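Forkhead-associated 1 (Saccharomyces cerevisiae, PDB 6C4U) is an engineered forkhead-associated domain of yeast origin that binds a phosphothreonine peptide from the human transcription factor c-Myc. Local coordinates at residues F6-T11 with R18-D23; L96-E101 with I117-K122. All blocks are in the same frame, centred on the assembly; numbering follows the deposited sequence.

Interaction 1 of 2, residues F6-T11 with R18-D23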
loop_
_atom_site.group_PDB
_atom_site.type_symbol
_atom_site.label_atom_id
_atom_site.label_comp_id
_atom_site.label_asym_id
_atom_site.label_seq_id
_atom_site.Cartn_x
_atom_site.Cartn_y
_atom_site.Cartn_z
ATOM N N PHE F 6 7.988 3.171 -6.022
ATOM C CA PHE F 6 7.368 1.881 -6.306
ATOM C C PHE F 6 6.132 2.068 -7.170
ATOM O O PHE F 6 5.637 3.182 -7.355
ATOM C CB PHE F 6 7.011 1.117 -5.017
ATOM C CG PHE F 6 5.834 1.691 -4.255
ATOM C CD1 PHE F 6 5.974 2.834 -3.473
ATOM C CD2 PHE F 6 4.598 1.074 -4.292
ATOM C CE1 PHE F 6 4.884 3.369 -2.789
ATOM C CE2 PHE F 6 3.516 1.608 -3.603
ATOM C CZ PHE F 6 3.652 2.751 -2.871
ATOM N N ARG F 7 5.641 0.942 -7.676
ATOM C CA ARG F 7 4.552 0.912 -8.631
ATOM C C ARG F 7 3.581 -0.190 -8.232
ATOM O O ARG F 7 3.987 -1.253 -7.763
ATOM C CB ARG F 7 5.139 0.660 -10.003
ATOM C CG ARG F 7 4.137 0.302 -11.080
ATOM C CD ARG F 7 4.862 0.116 -12.430
ATOM N NE ARG F 7 5.277 1.381 -13.033
ATOM C CZ ARG F 7 6.473 1.629 -13.610
ATOM N NH1 ARG F 7 7.445 0.730 -13.598
ATOM N NH2 ARG F 7 6.700 2.823 -14.119
ATOM N N VAL F 8 2.300 0.073 -8.456
ATOM C CA VAL F 8 1.227 -0.802 -7.988
ATOM C C VAL F 8 0.358 -1.206 -9.150
ATOM O O VAL F 8 -0.228 -0.378 -9.833
ATOM C CB VAL F 8 0.347 -0.104 -6.926
ATOM C CG1 VAL F 8 -0.841 -0.921 -6.553
ATOM C CG2 VAL F 8 1.155 0.172 -5.685
ATOM N N ILE F 9 0.284 -2.513 -9.359
ATOM C CA ILE F 9 -0.360 -3.114 -10.518
ATOM C C ILE F 9 -1.483 -3.990 -10.049
ATOM O O ILE F 9 -1.309 -4.830 -9.160
ATOM C CB ILE F 9 0.711 -4.001 -11.212
ATOM C CG1 ILE F 9 1.950 -3.171 -11.509
ATOM C CG2 ILE F 9 0.206 -4.599 -12.471
ATOM C CD1 ILE F 9 3.113 -4.012 -11.909
ATOM N N SER F 10 -2.657 -3.902 -10.717
ATOM C CA SER F 10 -3.809 -4.733 -10.421
ATOM C C SER F 10 -3.778 -5.984 -11.298
ATOM O O SER F 10 -3.545 -5.862 -12.499
ATOM C CB SER F 10 -5.051 -3.958 -10.717
ATOM O OG SER F 10 -6.254 -4.612 -10.335
ATOM N N THR F 11 -4.027 -7.135 -10.692
ATOM C CA THR F 11 -3.973 -8.416 -11.352
ATOM C C THR F 11 -5.201 -8.633 -12.231
ATOM O O THR F 11 -5.066 -8.922 -13.422
ATOM C CB THR F 11 -3.915 -9.560 -10.290
ATOM O OG1 THR F 11 -5.122 -9.555 -9.483
ATOM C CG2 THR F 11 -2.627 -9.402 -9.425
ATOM N N ARG F 18 -0.483 2.345 -11.103
ATOM C CA ARG F 18 -0.184 3.608 -10.435
ATOM C C ARG F 18 1.229 3.656 -9.897
ATOM O O ARG F 18 1.698 2.695 -9.298
ATOM C CB ARG F 18 -1.132 3.877 -9.292
ATOM C CG ARG F 18 -2.439 4.529 -9.589
ATOM C CD ARG F 18 -2.342 5.985 -10.058
ATOM N NE ARG F 18 -3.630 6.393 -10.572
ATOM C CZ ARG F 18 -4.051 6.294 -11.845
ATOM N NH1 ARG F 18 -3.282 5.768 -12.800
ATOM N NH2 ARG F 18 -5.276 6.707 -12.158
ATOM N N ASP F 19 1.919 4.745 -10.259
ATOM C CA ASP F 19 3.286 4.999 -9.852
ATOM C C ASP F 19 3.286 5.975 -8.704
ATOM O O ASP F 19 2.472 6.937 -8.678
ATOM C CB ASP F 19 3.974 5.644 -11.077
ATOM C CG ASP F 19 4.394 4.641 -12.119
ATOM O OD1 ASP F 19 4.335 3.402 -11.828
ATOM O OD2 ASP F 19 4.812 5.096 -13.205
ATOM N N PHE F 20 4.157 5.721 -7.733
ATOM C CA PHE F 20 4.246 6.522 -6.510
ATOM C C PHE F 20 5.677 7.014 -6.355
ATOM O O PHE F 20 6.618 6.203 -6.225
ATOM C CB PHE F 20 3.869 5.671 -5.325
ATOM C CG PHE F 20 2.416 5.331 -5.273
ATOM C CD1 PHE F 20 1.462 6.329 -5.086
ATOM C CD2 PHE F 20 1.986 4.027 -5.413
ATOM C CE1 PHE F 20 0.125 6.035 -5.040
ATOM C CE2 PHE F 20 0.647 3.736 -5.387
ATOM C CZ PHE F 20 -0.286 4.720 -5.195
ATOM N N SER F 21 5.847 8.334 -6.390
ATOM C CA SER F 21 7.191 8.947 -6.394
ATOM C C SER F 21 7.402 9.788 -5.154
ATOM O O SER F 21 6.458 10.063 -4.382
ATOM C CB SER F 21 7.365 9.814 -7.637
ATOM O OG SER F 21 6.267 10.673 -7.766
ATOM N N ALA F 22 8.649 10.213 -4.979
ATOM C CA ALA F 22 9.026 11.099 -3.884
ATOM C C ALA F 22 10.288 11.875 -4.240
ATOM O O ALA F 22 11.238 11.320 -4.817
ATOM C CB ALA F 22 9.220 10.289 -2.623
ATOM N N ASP F 23 10.286 13.155 -3.875
ATOM C CA ASP F 23 11.429 14.049 -4.077
ATOM C C ASP F 23 12.551 13.620 -3.127
ATOM O O ASP F 23 12.346 13.589 -1.924
ATOM C CB ASP F 23 10.973 15.489 -3.778
ATOM C CG ASP F 23 12.021 16.553 -4.119
ATOM O OD1 ASP F 23 13.151 16.222 -4.547
ATOM O OD2 ASP F 23 11.694 17.744 -3.958
#
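The carbonyl oxygen of Arg18 is approached by two successive residues of the neighbouring strand: Val8 N donates a hydrogen bond of 2.8 Å to Arg18 O, and Arg7 CA adds a CA-H...O contact to the same atom. This is the two-stranded antiparallel hairpin 4-10/18-21 at one edge of the larger sheet of the FHA beta sandwich. Val8/Arg18 and Phe6/Phe20 are its hydrogen-bonded pairs, the latter joined by a 3.0 Å bond from Phe20 N to Phe6 O and a weak one in return. In the non-hydrogen-bonded pair between them, Arg7 and Asp19 form a salt bridge with two N-H donors, one to each oxygen: NE meets OD1 on its syn side, and NH2 reaches OD2 at 3.1 Å, the guanidinium and carboxylate planes 51° apart. On the other face Phe6, Val8 and Phe20 form an apolar patch, while the Arg18 side chain starts there and leads away. The two rings make an offset pair with little overlap, planes at 29° and centroids 4.9 Å apart. Phe20 CB sits over one face of the Phe6 ring, in a CH-pi contact. Trp38 meets both rings, and Tyr48 borders Val8 and Phe20. Val8 CG2 abuts the rim of the Phe20 ring, 3.6 Å from CE2.

Interaction 2 of 2, residues L96-E101 with I117-K122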
loop_
_atom_site.group_PDB
_atom_site.type_symbol
_atom_site.label_atom_id
_atom_site.label_comp_id
_atom_site.label_asym_id
_atom_site.label_seq_id
_atom_site.Cartn_x
_atom_site.Cartn_y
_atom_site.Cartn_z
ATOM N N LEU F 96 7.858 -4.921 3.021
ATOM C CA LEU F 96 7.466 -5.270 1.660
ATOM C C LEU F 96 8.695 -5.623 0.849
ATOM O O LEU F 96 9.639 -4.841 0.743
ATOM C CB LEU F 96 6.719 -4.140 0.966
ATOM C CG LEU F 96 5.332 -3.844 1.505
ATOM C CD1 LEU F 96 4.794 -2.592 0.846
ATOM C CD2 LEU F 96 4.399 -4.994 1.225
ATOM N N SER F 97 8.678 -6.852 0.319
ATOM C CA SER F 97 9.671 -7.341 -0.617
ATOM C C SER F 97 9.187 -7.072 -2.048
ATOM O O SER F 97 7.989 -6.851 -2.301
ATOM C CB SER F 97 9.911 -8.841 -0.427
ATOM O OG SER F 97 10.084 -9.192 0.937
ATOM N N GLN F 98 10.142 -7.100 -2.968
ATOM C CA GLN F 98 9.860 -7.058 -4.394
ATOM C C GLN F 98 8.787 -8.054 -4.835
ATOM O O GLN F 98 8.773 -9.196 -4.375
ATOM C CB GLN F 98 11.155 -7.240 -5.188
ATOM C CG GLN F 98 10.972 -7.234 -6.678
ATOM C CD GLN F 98 10.425 -5.921 -7.208
ATOM O OE1 GLN F 98 11.133 -5.106 -7.745
ATOM N NE2 GLN F 98 9.149 -5.610 -6.918
ATOM N N GLY F 99 7.868 -7.598 -5.686
ATOM C CA GLY F 99 6.832 -8.466 -6.206
ATOM C C GLY F 99 5.795 -8.965 -5.221
ATOM O O GLY F 99 5.078 -9.904 -5.542
ATOM N N ASP F 100 5.684 -8.359 -4.041
ATOM C CA ASP F 100 4.707 -8.824 -3.038
ATOM C C ASP F 100 3.288 -8.559 -3.493
ATOM O O ASP F 100 3.046 -7.635 -4.266
ATOM C CB ASP F 100 4.940 -8.146 -1.678
ATOM C CG ASP F 100 6.046 -8.804 -0.862
ATOM O OD1 ASP F 100 6.685 -9.758 -1.355
ATOM O OD2 ASP F 100 6.283 -8.351 0.269
ATOM N N GLU F 101 2.359 -9.385 -3.017
ATOM C CA GLU F 101 0.957 -9.287 -3.419
ATOM C C GLU F 101 0.069 -8.931 -2.224
ATOM O O GLU F 101 -0.132 -9.737 -1.303
ATOM C CB GLU F 101 0.498 -10.601 -4.062
ATOM C CG GLU F 101 -0.878 -10.571 -4.711
ATOM C CD GLU F 101 -1.291 -11.937 -5.300
ATOM O OE1 GLU F 101 -0.699 -13.008 -4.959
ATOM O OE2 GLU F 101 -2.198 -11.994 -6.140
ATOM N N ILE F 117 3.218 -5.121 -5.785
ATOM C CA ILE F 117 4.171 -4.036 -5.586
ATOM C C ILE F 117 5.395 -4.338 -6.401
ATOM O O ILE F 117 5.931 -5.468 -6.326
ATOM C CB ILE F 117 4.599 -3.898 -4.096
ATOM C CG1 ILE F 117 3.379 -3.848 -3.173
ATOM C CG2 ILE F 117 5.456 -2.658 -3.877
ATOM C CD1 ILE F 117 2.367 -2.797 -3.544
ATOM N N PHE F 118 5.818 -3.336 -7.177
ATOM C CA PHE F 118 7.033 -3.443 -7.957
ATOM C C PHE F 118 7.883 -2.283 -7.473
ATOM O O PHE F 118 7.495 -1.117 -7.587
ATOM C CB PHE F 118 6.755 -3.447 -9.445
ATOM C CG PHE F 118 7.977 -3.340 -10.295
ATOM C CD1 PHE F 118 9.041 -4.265 -10.244
ATOM C CD2 PHE F 118 8.051 -2.339 -11.196
ATOM C CE1 PHE F 118 10.121 -4.141 -11.063
ATOM C CE2 PHE F 118 9.163 -2.208 -12.071
ATOM C CZ PHE F 118 10.193 -3.114 -11.978
ATOM N N ILE F 119 9.013 -2.604 -6.851
ATOM C CA ILE F 119 9.810 -1.677 -6.113
ATOM C C ILE F 119 10.965 -1.251 -7.018
ATOM O O ILE F 119 11.744 -2.076 -7.474
ATOM C CB ILE F 119 10.346 -2.243 -4.806
ATOM C CG1 ILE F 119 9.159 -2.750 -3.956
ATOM C CG2 ILE F 119 11.165 -1.201 -4.049
ATOM C CD1 ILE F 119 9.479 -3.512 -2.609
ATOM N N ASN F 120 11.058 0.055 -7.276
ATOM C CA ASN F 120 12.115 0.613 -8.098
ATOM C C ASN F 120 13.427 0.625 -7.302
ATOM O O ASN F 120 13.616 1.465 -6.407
ATOM C CB ASN F 120 11.753 2.025 -8.555
ATOM C CG ASN F 120 12.895 2.724 -9.296
ATOM O OD1 ASN F 120 13.911 2.108 -9.622
ATOM N ND2 ASN F 120 12.743 4.014 -9.554
ATOM N N ASP F 121 14.325 -0.303 -7.652
ATOM C CA ASP F 121 15.648 -0.356 -7.034
ATOM C C ASP F 121 16.510 0.874 -7.285
ATOM O O ASP F 121 17.338 1.200 -6.459
ATOM C CB ASP F 121 16.398 -1.610 -7.472
ATOM C CG ASP F 121 16.111 -2.782 -6.562
ATOM O OD1 ASP F 121 16.622 -2.779 -5.412
ATOM O OD2 ASP F 121 15.380 -3.690 -7.000
ATOM N N LYS F 122 16.309 1.550 -8.406
ATOM C CA LYS F 122 17.117 2.726 -8.773
ATOM C C LYS F 122 16.918 3.870 -7.779
ATOM O O LYS F 122 17.838 4.656 -7.551
ATOM C CB LYS F 122 16.840 3.205 -10.216
ATOM C CG LYS F 122 17.124 2.146 -11.279
ATOM C CD LYS F 122 16.082 2.010 -12.397
ATOM C CE LYS F 122 16.310 0.709 -13.182
ATOM N NZ LYS F 122 15.080 -0.068 -13.574
#
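Ile117 meets the loop 96-101 through both its backbone N-H and its C=O. Its N donates a nearly straight hydrogen bond (167°) to Asp100 O at 2.9 Å, while its carbonyl oxygen receives a weak, bent one from Gly99 N. These two bonds fasten strand 112-119 to a type II turn running from Ser97 to Asp100, with Gly99 in the third position at a positive phi of 68°. The turn is also braced from within: Asp100 OD2 accepts from Ser97 N at 2.8 Å, met from above the carboxylate plane. From outside the turn, Asn84 bonds to Glu101 N and, weakly, to Asp100 OD1. The side chain of Ile117 belongs to the interior, where its CG1 lies 4.4 Å from Leu96 CD1 and Ile63 touches both residues.

Phe118 turns to the other side of the strand. There the side chain of Gln98 runs alongside it, pointing the same way, the amide and ring planes only 18° apart. Gln98 bends at its second torsion, which lays its flat end against both the Phe118 ring and the backbone at Phe118-Ile119.

At Ile119 a methyl packs on the loop backbone. CG1 stands anti to the carbonyl carbon and the chain continues extended, carrying CD1 to 3.6 Å from Leu96 O, just before the turn. Leu71 also touches this side chain.

Asn120 then ends the strand and starts the C-terminal helix. Its OD1 accepts from Lys122 N at 2.7 Å, an N-cap bond, and its ND2 bonds to Ile4 O. Docked against strand 112-119, the type II turn carries the chain from strand 94-96 of one sheet to strand 101-105 of the other, in the beta sandwich of the FHA fold.

Interactions 1 and 2 have centres about 10 Å apart and share one antiparallel sheet, in which strands 4-10 and 112-119 are neighbours. Across that seam Arg7 N lies 2.8 Å from Phe118 O, a probable hydrogen bond, so the residue that holds Asp19 in interaction 1 probably also bonds to the strand on which the turn of interaction 2 docks. On the interior side, Phe6 CD2 meets Ile117 CG2 at 3.9 Å, and Val8 CG2 is equally far from Ile117 CD1, so the apolar side chains of the two contacts pack together. FHA domains read phosphothreonine with loops between strands; both contacts probably belong to the framework carrying such loops.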